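Local coordinates for protein oxidoreductase, zinc-binding dehydrogenase family (Myxococcus xanthus, PDB 5K1S) that serves as a zinc-containing medium-chain reductase in alternative de novo isovaleryl coenzyme A biosynthesis, probably with NADPH as the hydride donor, at residues A[197-202]-A[324-329]; A[174-179]-A[201-206]; A[188-193]-A[258-263]; A[100-105]-A[150-155]; A[210-215]-A[246-251]. One frame throughout, in Å; residues are numbered along the deposited sequence.

Contact 1. Residues A[197-202]-A[324-329]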
# COMPACT_ATOMS: atom_id res chain seq x y z
N GLY A 197 8.08 1.54 -17.74
CA GLY A 197 7.31 0.36 -18.11
C GLY A 197 8.14 -0.66 -18.86
O GLY A 197 8.15 -1.85 -18.53
N LEU A 198 8.86 -0.21 -19.89
CA LEU A 198 9.67 -1.13 -20.69
C LEU A 198 10.65 -1.89 -19.82
O LEU A 198 10.83 -3.11 -19.98
CB LEU A 198 10.40 -0.36 -21.79
CG LEU A 198 9.52 0.22 -22.90
CD1 LEU A 198 10.33 1.12 -23.81
CD2 LEU A 198 8.85 -0.89 -23.70
N SER A 199 11.31 -1.20 -18.88
CA SER A 199 12.24 -1.89 -17.99
C SER A 199 11.51 -2.86 -17.08
O SER A 199 12.00 -3.96 -16.81
CB SER A 199 13.03 -0.87 -17.17
OG SER A 199 13.92 -0.14 -17.99
N SER A 200 10.33 -2.47 -16.59
CA SER A 200 9.56 -3.36 -15.72
C SER A 200 9.12 -4.61 -16.47
O SER A 200 9.20 -5.72 -15.93
CB SER A 200 8.35 -2.61 -15.15
OG SER A 200 8.75 -1.48 -14.40
N VAL A 201 8.63 -4.45 -17.70
CA VAL A 201 8.23 -5.60 -18.51
C VAL A 201 9.37 -6.61 -18.59
O VAL A 201 9.21 -7.79 -18.26
CB VAL A 201 7.79 -5.14 -19.91
CG1 VAL A 201 7.60 -6.34 -20.85
CG2 VAL A 201 6.50 -4.33 -19.83
N GLN A 202 10.54 -6.15 -19.03
CA GLN A 202 11.69 -7.04 -19.15
C GLN A 202 12.03 -7.67 -17.80
O GLN A 202 12.23 -8.88 -17.70
CB GLN A 202 12.90 -6.28 -19.69
CG GLN A 202 12.69 -5.65 -21.06
CD GLN A 202 13.91 -4.90 -21.54
OE1 GLN A 202 14.83 -5.48 -22.11
NE2 GLN A 202 13.93 -3.59 -21.29
N GLY A 324 22.13 -7.58 -20.54
CA GLY A 324 21.06 -7.69 -21.51
C GLY A 324 19.71 -8.07 -20.94
O GLY A 324 18.73 -8.11 -21.69
N GLY A 325 19.63 -8.35 -19.64
CA GLY A 325 18.35 -8.69 -19.04
C GLY A 325 17.32 -7.59 -19.18
O GLY A 325 16.13 -7.86 -19.35
N VAL A 326 17.75 -6.33 -19.12
CA VAL A 326 16.87 -5.19 -19.29
C VAL A 326 17.55 -4.19 -20.22
O VAL A 326 18.45 -3.45 -19.80
CB VAL A 326 16.51 -4.54 -17.94
CG1 VAL A 326 15.58 -3.35 -18.14
CG2 VAL A 326 15.87 -5.57 -17.02
N ARG A 327 17.13 -4.17 -21.48
CA ARG A 327 17.74 -3.28 -22.45
C ARG A 327 17.39 -1.82 -22.16
O ARG A 327 16.48 -1.51 -21.39
CB ARG A 327 17.28 -3.63 -23.86
CG ARG A 327 17.93 -4.87 -24.46
CD ARG A 327 17.44 -5.11 -25.88
NE ARG A 327 17.64 -3.93 -26.71
CZ ARG A 327 17.07 -3.74 -27.90
NH1 ARG A 327 16.25 -4.66 -28.40
NH2 ARG A 327 17.31 -2.63 -28.59
N GLN A 328 18.14 -0.92 -22.79
CA GLN A 328 17.88 0.51 -22.76
C GLN A 328 17.54 0.97 -24.16
O GLN A 328 18.23 0.62 -25.13
CB GLN A 328 19.07 1.28 -22.21
CG GLN A 328 19.17 1.28 -20.69
CD GLN A 328 17.98 1.96 -20.04
OE1 GLN A 328 17.42 2.91 -20.58
NE2 GLN A 328 17.58 1.46 -18.87
N PHE A 329 16.47 1.76 -24.28
CA PHE A 329 15.96 2.22 -25.57
C PHE A 329 16.26 3.72 -25.69
O PHE A 329 15.42 4.57 -25.40
CB PHE A 329 14.47 1.93 -25.69
CG PHE A 329 14.12 0.48 -25.48
CD1 PHE A 329 13.96 -0.04 -24.21
CD2 PHE A 329 13.96 -0.37 -26.57
CE1 PHE A 329 13.64 -1.37 -24.02
CE2 PHE A 329 13.65 -1.70 -26.38
CZ PHE A 329 13.49 -2.20 -25.11
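Gly325 meets helix 195-206 through its carbonyl, whose O lies 3.6 Å from Gln202 CB. Next along the chain, Val326 turns its two methyls to the helix: CG1 rests 3.6 Å from Ser199 OG, a hydroxyl that is hydrogen-bonded to Thr168, and CG2 sits near Gln202 CB. Arg327 supplies the polar core. Its backbone N donates to Gln202 OE1 (2.7 Å, 165° at the hydrogen), and its O receives the longer bond from Gln202 NE2 (3.3 Å). One primary amide thus reads both the N-H and the C=O of a single residue, with Arg327 O close to the amide plane. The extended Gln202 chain (chi2 179°) carries the amide across the gap, and a weak bond from NE2 back to Leu198 O helps to fix its rotation. Phe329 completes the contact with its ring. Leu198 CD1 lies over one face, 4.3 Å from the centroid, while Gln202 NE2 stands at the edge. The principle illustrated is a side-chain amide satisfying an irregular backbone, here joining helix 195-206, which follows the first strand of the Rossmann-type sheet, to the link running from helix 311-323 to strand 330-335 of the other, mixed-sheet domain.

Contact 2. Residues A[174-179]-A[201-206]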
# COMPACT_ATOMS: atom_id res chain seq x y z
N THR A 174 10.73 -1.07 -7.85
CA THR A 174 9.30 -1.37 -7.93
C THR A 174 9.05 -2.87 -8.03
O THR A 174 8.29 -3.43 -7.23
CB THR A 174 8.69 -0.65 -9.14
OG1 THR A 174 8.96 0.75 -9.05
CG2 THR A 174 7.18 -0.87 -9.19
N VAL A 175 9.68 -3.53 -9.00
CA VAL A 175 9.38 -4.93 -9.28
C VAL A 175 9.90 -5.82 -8.16
O VAL A 175 9.21 -6.75 -7.72
CB VAL A 175 9.98 -5.32 -10.65
CG1 VAL A 175 9.71 -6.79 -10.96
CG2 VAL A 175 9.41 -4.43 -11.75
N ARG A 176 11.13 -5.57 -7.69
CA ARG A 176 11.81 -6.49 -6.78
C ARG A 176 11.73 -6.04 -5.33
O ARG A 176 11.11 -6.71 -4.50
CB ARG A 176 13.28 -6.63 -7.19
CG ARG A 176 13.48 -7.41 -8.46
CD ARG A 176 14.95 -7.67 -8.67
NE ARG A 176 15.20 -8.45 -9.88
CZ ARG A 176 16.41 -8.70 -10.36
NH1 ARG A 176 17.49 -8.22 -9.74
NH2 ARG A 176 16.55 -9.42 -11.46
N THR A 177 12.36 -4.91 -5.00
CA THR A 177 12.48 -4.49 -3.61
C THR A 177 11.11 -4.35 -2.97
O THR A 177 10.86 -4.89 -1.88
CB THR A 177 13.25 -3.18 -3.53
OG1 THR A 177 14.28 -3.16 -4.53
CG2 THR A 177 13.89 -3.02 -2.16
N ARG A 178 10.20 -3.63 -3.63
CA ARG A 178 8.87 -3.39 -3.09
C ARG A 178 7.86 -4.44 -3.56
O ARG A 178 7.15 -5.03 -2.74
CB ARG A 178 8.40 -1.99 -3.48
CG ARG A 178 9.28 -0.87 -2.94
CD ARG A 178 9.09 -0.69 -1.44
NE ARG A 178 7.73 -0.25 -1.13
CZ ARG A 178 7.21 -0.25 0.10
NH1 ARG A 178 7.93 -0.66 1.13
NH2 ARG A 178 5.97 0.17 0.28
N GLY A 179 7.79 -4.68 -4.87
CA GLY A 179 6.81 -5.61 -5.39
C GLY A 179 7.10 -7.05 -4.99
O GLY A 179 6.17 -7.83 -4.73
N VAL A 201 8.63 -4.45 -17.70
CA VAL A 201 8.23 -5.60 -18.51
C VAL A 201 9.37 -6.61 -18.59
O VAL A 201 9.21 -7.79 -18.26
CB VAL A 201 7.79 -5.14 -19.91
CG1 VAL A 201 7.60 -6.34 -20.85
CG2 VAL A 201 6.50 -4.33 -19.83
N GLN A 202 10.54 -6.15 -19.03
CA GLN A 202 11.69 -7.04 -19.15
C GLN A 202 12.03 -7.67 -17.80
O GLN A 202 12.23 -8.88 -17.70
CB GLN A 202 12.90 -6.28 -19.69
CG GLN A 202 12.69 -5.65 -21.06
CD GLN A 202 13.91 -4.90 -21.54
OE1 GLN A 202 14.83 -5.48 -22.11
NE2 GLN A 202 13.93 -3.59 -21.29
N LEU A 203 12.10 -6.85 -16.76
CA LEU A 203 12.51 -7.35 -15.45
C LEU A 203 11.51 -8.38 -14.93
O LEU A 203 11.90 -9.37 -14.30
CB LEU A 203 12.66 -6.19 -14.47
CG LEU A 203 13.29 -6.50 -13.11
CD1 LEU A 203 14.68 -7.11 -13.28
CD2 LEU A 203 13.37 -5.23 -12.28
N ALA A 204 10.22 -8.17 -15.17
CA ALA A 204 9.21 -9.13 -14.75
C ALA A 204 9.35 -10.44 -15.53
O ALA A 204 9.42 -11.52 -14.94
CB ALA A 204 7.81 -8.55 -14.92
N ARG A 205 9.39 -10.35 -16.86
CA ARG A 205 9.58 -11.54 -17.68
C ARG A 205 10.89 -12.24 -17.34
O ARG A 205 10.98 -13.47 -17.46
CB ARG A 205 9.54 -11.17 -19.16
N LEU A 206 11.91 -11.49 -16.92
CA LEU A 206 13.17 -12.11 -16.54
C LEU A 206 13.04 -12.89 -15.24
O LEU A 206 13.76 -13.88 -15.03
CB LEU A 206 14.26 -11.04 -16.40
CG LEU A 206 15.66 -11.55 -16.04
CD1 LEU A 206 16.73 -10.70 -16.72
CD2 LEU A 206 15.89 -11.54 -14.53
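Leu203 reaches from helix 195-206 into the angle between Val175 and Arg176 of helix 165-178, and following it outward shows how one branched side chain can serve two different neighbours. Its CB carries CG out anti to the backbone N (chi1 -170°), which sends the fork across the gap between the helices. CG itself comes within 4.2 Å of Val175 CG1. From there the branches part. CD2 lies against the valine, 3.8 Å from Val175 CB and only slightly farther from CG2, the two side chains sliding past each other in opposite directions. CD1 instead goes over one face of the Arg176 guanidinium, 3.5 Å from NH2 and almost as near NE and CZ, so that a methyl covers the flat cationic group while the arginine crosses the leucine at about a right angle.

The same guanidinium has Leu206 CD2 at its edge, in plane, 3.8 Å from NH2. Arg176 can approach in this way because its chain is extended from CG to NE; its charge is met outside the contact by a salt bridge from NH1 to Glu316, and NE has a long, weak ion pair with Asp207. The helices therefore meet here by van der Waals packing, with the polar bonds of the arginine made to residues outside the two segments.

The local axes stay 10.3 Å apart and are inclined at 57°, with Val175 and Ala204 as the nearest backbone positions. This is side-chain packing between the two helices that precede and follow strand 186-190, the first strand of the Rossmann-type sheet in this medium-chain reductase.

Contact 3. Residues A[188-193]-A[258-263]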
# COMPACT_ATOMS: atom_id res chain seq x y z
N LEU A 188 0.54 -7.13 -13.92
CA LEU A 188 -0.12 -6.11 -14.72
C LEU A 188 0.72 -4.84 -14.68
O LEU A 188 1.11 -4.38 -13.60
CB LEU A 188 -1.53 -5.83 -14.20
CG LEU A 188 -2.29 -4.70 -14.89
CD1 LEU A 188 -2.50 -5.02 -16.37
CD2 LEU A 188 -3.62 -4.45 -14.20
N ILE A 189 0.99 -4.28 -15.85
CA ILE A 189 1.79 -3.06 -15.97
C ILE A 189 1.01 -2.06 -16.80
O ILE A 189 0.61 -2.36 -17.93
CB ILE A 189 3.17 -3.33 -16.61
CG1 ILE A 189 3.93 -4.39 -15.80
CG2 ILE A 189 3.97 -2.04 -16.69
CD1 ILE A 189 5.24 -4.83 -16.44
N THR A 190 0.78 -0.88 -16.23
CA THR A 190 0.20 0.24 -16.96
C THR A 190 1.31 1.16 -17.46
O THR A 190 2.42 1.17 -16.93
CB THR A 190 -0.78 1.02 -16.08
OG1 THR A 190 -0.06 1.67 -15.02
CG2 THR A 190 -1.83 0.09 -15.49
N GLY A 191 0.99 1.93 -18.49
CA GLY A 191 2.00 2.77 -19.11
C GLY A 191 3.24 2.00 -19.50
O GLY A 191 4.36 2.52 -19.41
N ALA A 192 3.06 0.75 -19.94
CA ALA A 192 4.20 -0.10 -20.24
C ALA A 192 5.09 0.49 -21.33
O ALA A 192 6.29 0.21 -21.38
CB ALA A 192 3.72 -1.50 -20.64
N SER A 193 4.51 1.30 -22.22
CA SER A 193 5.28 1.87 -23.32
C SER A 193 6.29 2.91 -22.86
O SER A 193 7.14 3.32 -23.66
CB SER A 193 4.33 2.50 -24.35
OG SER A 193 3.47 3.44 -23.73
N GLU A 258 1.52 0.05 -11.16
CA GLU A 258 0.71 1.20 -11.56
C GLU A 258 1.63 2.38 -11.83
O GLU A 258 2.00 3.12 -10.91
CB GLU A 258 -0.32 1.53 -10.48
CG GLU A 258 -1.20 2.72 -10.81
CD GLU A 258 -2.00 2.53 -12.08
OE1 GLU A 258 -3.13 2.00 -12.01
OE2 GLU A 258 -1.50 2.92 -13.16
N ILE A 259 1.99 2.57 -13.09
CA ILE A 259 2.83 3.70 -13.50
C ILE A 259 1.98 4.91 -13.85
O ILE A 259 2.32 6.04 -13.50
CB ILE A 259 3.73 3.29 -14.68
CG1 ILE A 259 4.66 2.14 -14.27
CG2 ILE A 259 4.54 4.49 -15.17
CD1 ILE A 259 5.43 1.53 -15.43
N VAL A 260 0.87 4.70 -14.56
CA VAL A 260 0.02 5.81 -14.98
C VAL A 260 -0.53 6.54 -13.76
O VAL A 260 -0.40 7.76 -13.62
CB VAL A 260 -1.10 5.32 -15.90
CG1 VAL A 260 -2.01 6.47 -16.31
CG2 VAL A 260 -0.52 4.63 -17.13
N GLY A 261 -1.17 5.80 -12.86
CA GLY A 261 -1.76 6.39 -11.67
C GLY A 261 -3.26 6.52 -11.74
O GLY A 261 -3.97 5.55 -12.00
N SER A 262 -3.76 7.75 -11.54
CA SER A 262 -5.20 7.96 -11.39
C SER A 262 -5.97 7.51 -12.63
O SER A 262 -7.08 6.98 -12.51
CB SER A 262 -5.47 9.44 -11.11
OG SER A 262 -4.92 10.27 -12.13
N ALA A 263 -5.40 7.70 -13.82
CA ALA A 263 -6.16 7.46 -15.04
C ALA A 263 -6.60 6.00 -15.15
O ALA A 263 -7.69 5.71 -15.66
CB ALA A 263 -5.33 7.86 -16.26
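Ile189 and Ile259 touch through CG2 and CD1, side by side and pointing the same way, at the point where two neighbouring parallel strands of the Rossmann-type sheet, 186-190 and 253-258, run out into loops. The next residue, Thr190, ties the two strand ends together. Its hydroxyl donates to Glu258 OE2 (2.7 Å) and accepts from Ile259 N (3.0 Å), the latter bond bent to 136° at the hydrogen. With chi1 at 67°, OG1 lies between the backbone N and the carbonyl carbon, facing the end of strand 253-258. Glu258 OE2 is in turn gripped twice: Thr190 OG1 and Gly261 N come from opposite faces of the carboxylate plane, the glycine bond being 2.9 Å long and nearly straight. Its other oxygen, OE1, is bonded to Thr268, so the carboxylate is fixed at both ends. Ile259 CB and CD1 both lie against Thr190 O. Gly191 then opens the glycine-rich turn that leads to helix 195-206, a turn that in relatives with this fold lies beside the dinucleotide. At its positive phi this glycine brings its backbone against Val260, where CG2 lies 3.4 Å from Gly191 N.

Contact 4. Residues A[100-105]-A[150-155]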
# COMPACT_ATOMS: atom_id res chain seq x y z
N ARG A 100 34.09 3.79 -13.18
CA ARG A 100 32.94 4.18 -13.99
C ARG A 100 31.72 4.26 -13.08
O ARG A 100 31.35 3.26 -12.44
CB ARG A 100 32.71 3.18 -15.12
CG ARG A 100 33.94 2.94 -15.98
CD ARG A 100 33.78 1.69 -16.83
NE ARG A 100 32.59 1.74 -17.67
CZ ARG A 100 32.55 2.30 -18.88
NH1 ARG A 100 33.63 2.85 -19.40
NH2 ARG A 100 31.41 2.30 -19.57
N ALA A 101 31.09 5.43 -13.02
CA ALA A 101 30.02 5.68 -12.06
C ALA A 101 28.80 6.28 -12.74
O ALA A 101 28.88 6.82 -13.85
CB ALA A 101 30.50 6.62 -10.94
N ALA A 102 27.66 6.17 -12.06
CA ALA A 102 26.41 6.78 -12.49
C ALA A 102 25.68 7.30 -11.27
O ALA A 102 25.55 6.58 -10.27
CB ALA A 102 25.54 5.79 -13.26
N THR A 103 25.19 8.53 -11.34
CA THR A 103 24.58 9.18 -10.19
C THR A 103 23.16 8.68 -9.95
O THR A 103 22.43 8.34 -10.88
CB THR A 103 24.55 10.70 -10.38
OG1 THR A 103 23.83 11.01 -11.58
CG2 THR A 103 25.96 11.27 -10.47
N LEU A 104 22.78 8.64 -8.68
CA LEU A 104 21.40 8.41 -8.29
C LEU A 104 20.59 9.69 -8.51
O LEU A 104 21.10 10.70 -9.01
CB LEU A 104 21.31 7.97 -6.83
CG LEU A 104 21.79 6.56 -6.48
CD1 LEU A 104 21.86 6.40 -4.97
CD2 LEU A 104 20.87 5.51 -7.07
N GLN A 105 19.32 9.65 -8.13
CA GLN A 105 18.50 10.86 -8.18
C GLN A 105 18.75 11.74 -6.97
O GLN A 105 18.98 12.95 -7.11
CB GLN A 105 17.02 10.47 -8.28
CG GLN A 105 16.67 9.69 -9.54
CD GLN A 105 15.94 8.39 -9.26
OE1 GLN A 105 15.80 7.97 -8.11
NE2 GLN A 105 15.46 7.74 -10.32
N GLY A 150 26.51 4.84 -8.49
CA GLY A 150 26.40 3.44 -8.87
C GLY A 150 27.50 3.07 -9.83
O GLY A 150 28.04 3.95 -10.52
N ARG A 151 27.85 1.79 -9.92
CA ARG A 151 29.00 1.34 -10.70
C ARG A 151 28.55 0.88 -12.08
O ARG A 151 27.66 0.03 -12.20
CB ARG A 151 29.74 0.22 -9.97
CG ARG A 151 30.29 0.66 -8.63
CD ARG A 151 31.24 -0.34 -8.04
NE ARG A 151 31.95 0.21 -6.89
CZ ARG A 151 33.04 0.97 -6.97
NH1 ARG A 151 33.57 1.26 -8.15
NH2 ARG A 151 33.60 1.43 -5.87
N VAL A 152 29.18 1.43 -13.11
CA VAL A 152 28.83 1.13 -14.50
C VAL A 152 29.77 0.02 -14.98
O VAL A 152 30.99 0.24 -15.01
CB VAL A 152 28.96 2.37 -15.39
CG1 VAL A 152 28.57 2.04 -16.83
CG2 VAL A 152 28.09 3.50 -14.84
N PRO A 153 29.26 -1.14 -15.37
CA PRO A 153 30.14 -2.17 -15.93
C PRO A 153 30.88 -1.65 -17.15
O PRO A 153 30.36 -0.83 -17.92
CB PRO A 153 29.18 -3.31 -16.31
CG PRO A 153 27.97 -3.09 -15.46
CD PRO A 153 27.86 -1.61 -15.29
N ALA A 154 32.12 -2.12 -17.32
CA ALA A 154 32.93 -1.68 -18.45
C ALA A 154 32.27 -2.01 -19.79
O ALA A 154 32.58 -1.37 -20.79
CB ALA A 154 34.31 -2.32 -18.38
N SER A 155 31.38 -3.00 -19.81
CA SER A 155 30.72 -3.42 -21.04
C SER A 155 29.54 -2.54 -21.42
O SER A 155 28.91 -2.78 -22.46
CB SER A 155 30.24 -4.87 -20.90
OG SER A 155 29.60 -5.31 -22.09
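Arg100 and Val152 cross at about a right angle where the short antiparallel strands 100-103 and 149-151 meet in the GroES-like domain of this medium-chain reductase. The backbone sets the frame: Ala102 and Gly150 form a hydrogen-bonded pair, with Gly150 N 2.7 Å from Ala102 O, and Ala101 and Arg151 the non-hydrogen-bonded pair beside it. Beyond the formal strand, Val152 N still bonds to Arg100 O at 2.9 Å, almost straight at 175°.

Side-chain torsions decide the rest. The arginine chain leaves with CG anti to its carbonyl carbon and is bent at chi3 (57°), which folds its end back along the departing segment. NE thereby reaches two consecutive carbonyls, Val152 O and Pro153 O, each by a weak bond of 3.4 Å. The guanidinium plane has Val152 O at its edge and Ala154 CA over one face; its charge also meets Trp158 in a cation-pi contact. Arg151 and Ala101 project from one face of the sheet, Ala102 from the opposite one; Arg151 has a cation-pi partner in Trp95.

Val152 is spread so that each methyl has a separate neighbour. CG1 is anti to the backbone N (chi1 -179°) and heads for the arginine, 4.0 Å from Arg100 NH2. CG2, anti to the carbonyl carbon, lies against the neighbouring strand, 3.6 Å from Ala101 O and 3.8 Å from Ala102 CB.

Contact 5. Residues A[210-215]-A[246-251]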
# COMPACT_ATOMS: atom_id res chain seq x y z
N ARG A 210 4.48 -13.96 -15.88
CA ARG A 210 3.68 -13.62 -17.04
C ARG A 210 3.29 -12.15 -16.97
O ARG A 210 2.75 -11.69 -15.97
CB ARG A 210 2.44 -14.50 -17.12
CG ARG A 210 1.58 -14.29 -18.36
CD ARG A 210 0.27 -15.04 -18.24
NE ARG A 210 -0.62 -14.77 -19.37
CZ ARG A 210 -1.91 -15.11 -19.40
NH1 ARG A 210 -2.46 -15.74 -18.38
NH2 ARG A 210 -2.64 -14.82 -20.47
N VAL A 211 3.57 -11.41 -18.05
CA VAL A 211 3.41 -9.96 -18.07
C VAL A 211 2.22 -9.60 -18.95
O VAL A 211 2.13 -10.06 -20.09
CB VAL A 211 4.69 -9.27 -18.57
CG1 VAL A 211 4.54 -7.75 -18.51
CG2 VAL A 211 5.90 -9.72 -17.76
N ILE A 212 1.32 -8.79 -18.40
CA ILE A 212 0.19 -8.24 -19.15
C ILE A 212 0.37 -6.72 -19.15
O ILE A 212 0.25 -6.07 -18.11
CB ILE A 212 -1.16 -8.63 -18.53
CG1 ILE A 212 -1.32 -10.15 -18.54
CG2 ILE A 212 -2.31 -7.95 -19.28
CD1 ILE A 212 -2.57 -10.65 -17.84
N ALA A 213 0.66 -6.17 -20.33
CA ALA A 213 0.93 -4.74 -20.47
C ALA A 213 -0.32 -4.02 -20.97
O ALA A 213 -1.08 -4.55 -21.78
CB ALA A 213 2.08 -4.51 -21.45
N VAL A 214 -0.51 -2.80 -20.48
CA VAL A 214 -1.63 -1.95 -20.87
C VAL A 214 -1.05 -0.63 -21.37
O VAL A 214 -0.58 0.19 -20.57
CB VAL A 214 -2.62 -1.71 -19.72
CG1 VAL A 214 -3.74 -0.76 -20.15
CG2 VAL A 214 -3.19 -3.04 -19.24
N THR A 215 -1.09 -0.42 -22.68
CA THR A 215 -0.58 0.79 -23.29
C THR A 215 -1.73 1.60 -23.88
O THR A 215 -2.79 1.07 -24.22
CB THR A 215 0.45 0.48 -24.39
OG1 THR A 215 0.95 1.70 -24.94
CG2 THR A 215 -0.18 -0.36 -25.49
N LYS A 246 -10.54 -11.49 -18.59
CA LYS A 246 -10.72 -12.41 -19.71
C LYS A 246 -9.42 -13.11 -20.07
O LYS A 246 -9.42 -14.33 -20.30
CB LYS A 246 -11.27 -11.65 -20.92
CG LYS A 246 -12.77 -11.82 -21.12
CD LYS A 246 -13.31 -10.80 -22.12
CE LYS A 246 -14.77 -11.07 -22.44
NZ LYS A 246 -15.40 -9.94 -23.16
N ARG A 247 -8.31 -12.37 -20.13
CA ARG A 247 -7.02 -12.96 -20.47
C ARG A 247 -6.40 -13.73 -19.31
O ARG A 247 -5.39 -14.42 -19.53
CB ARG A 247 -6.06 -11.86 -20.93
CG ARG A 247 -6.37 -11.31 -22.31
CD ARG A 247 -5.39 -10.22 -22.71
NE ARG A 247 -5.52 -9.86 -24.12
CZ ARG A 247 -6.45 -9.05 -24.61
NH1 ARG A 247 -7.35 -8.50 -23.81
NH2 ARG A 247 -6.48 -8.78 -25.91
N THR A 248 -6.96 -13.65 -18.11
CA THR A 248 -6.45 -14.37 -16.95
C THR A 248 -7.41 -15.46 -16.48
O THR A 248 -7.34 -15.89 -15.32
CB THR A 248 -6.16 -13.40 -15.80
OG1 THR A 248 -7.37 -12.73 -15.42
CG2 THR A 248 -5.12 -12.37 -16.21
N GLN A 249 -8.31 -15.91 -17.36
CA GLN A 249 -9.28 -16.95 -17.01
C GLN A 249 -10.15 -16.51 -15.84
O GLN A 249 -10.53 -17.33 -14.99
CB GLN A 249 -8.58 -18.28 -16.71
CG GLN A 249 -7.64 -18.75 -17.81
CD GLN A 249 -6.24 -18.18 -17.67
OE1 GLN A 249 -5.72 -18.05 -16.56
NE2 GLN A 249 -5.62 -17.85 -18.79
N GLY A 250 -10.47 -15.22 -15.78
CA GLY A 250 -11.31 -14.70 -14.73
C GLY A 250 -10.70 -14.70 -13.35
O GLY A 250 -11.40 -14.41 -12.38
N ALA A 251 -9.41 -14.99 -13.23
CA ALA A 251 -8.76 -15.07 -11.93
C ALA A 251 -8.22 -13.72 -11.46
O ALA A 251 -8.19 -13.47 -10.25
CB ALA A 251 -7.61 -16.08 -11.97
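Arg210 NH2 is held by two acceptors: it donates to Arg247 O at 2.9 Å and forms a salt bridge with Glu231. The setting is the Rossmann-type domain, where helix 240-247 belongs to the beta-alpha-beta crossover from strand 231-234 to strand 253-258 and its last turn passes strand 210-215. The bond to Arg247 O is bent, 135° at the hydrogen, and the carbonyl oxygen lies tilted from the guanidinium plane. NH1 also comes near the same oxygen, at 3.4 Å. A further salt bridge, from NE to Asp230, fixes the group from outside the contact. Arg210 spans the distance because its whole chain is extended, beginning with CG anti to the backbone N (chi1 -176°). The bonded carbonyl belongs to the C-terminal end of the helix, where a cation is likely to be favoured electrostatically. The end of the Arg247 side chain leads away from strand 210-215, and the residue packs on Glu231 and Ile233, its NE 6.8 Å from Arg210 NH2.

Past the helix the chain reverses in a type I' beta turn from Thr248 to Ala251, closed by Ala251 N to Thr248 O at 3.1 Å; Gln249 and Gly250 both take the positive phi that such a turn requires. Thr248 faces two ways. Its hydroxyl bonds to Val244 O in the helix and to Gly252 N beyond the turn, bracing the reversal. Its methyl is left for the sheet: CG2 meets the extended tip of Ile212, with Ile212 CD1 3.5 Å from Thr248 CG2.

Helix 195-206 links four of the five contacts: contacts 1 and 2 share Val201 and Gln202 on it, and their centres are about 10 Å apart. The helix packs on the sheet that carries contacts 3 and 5, with Val201 N 3.6 Å from Ile189 CD1 and Ala204 CB 3.6 Å from Val211 CG2. Contacts 3 and 5 are joined by neighbouring strands, Ile189 O lying 2.8 Å from Val214 N. Contact 4 is the exception, standing apart in the other domain, its centre about 28 Å from that of contact 3. Between the domains lies the zinc held by Cys57, His79 and Cys166: the side chains of Gln328 in contact 1, Ile259 in contact 3 and Ala102 in contact 4 come within about 11 to 12 Å of it.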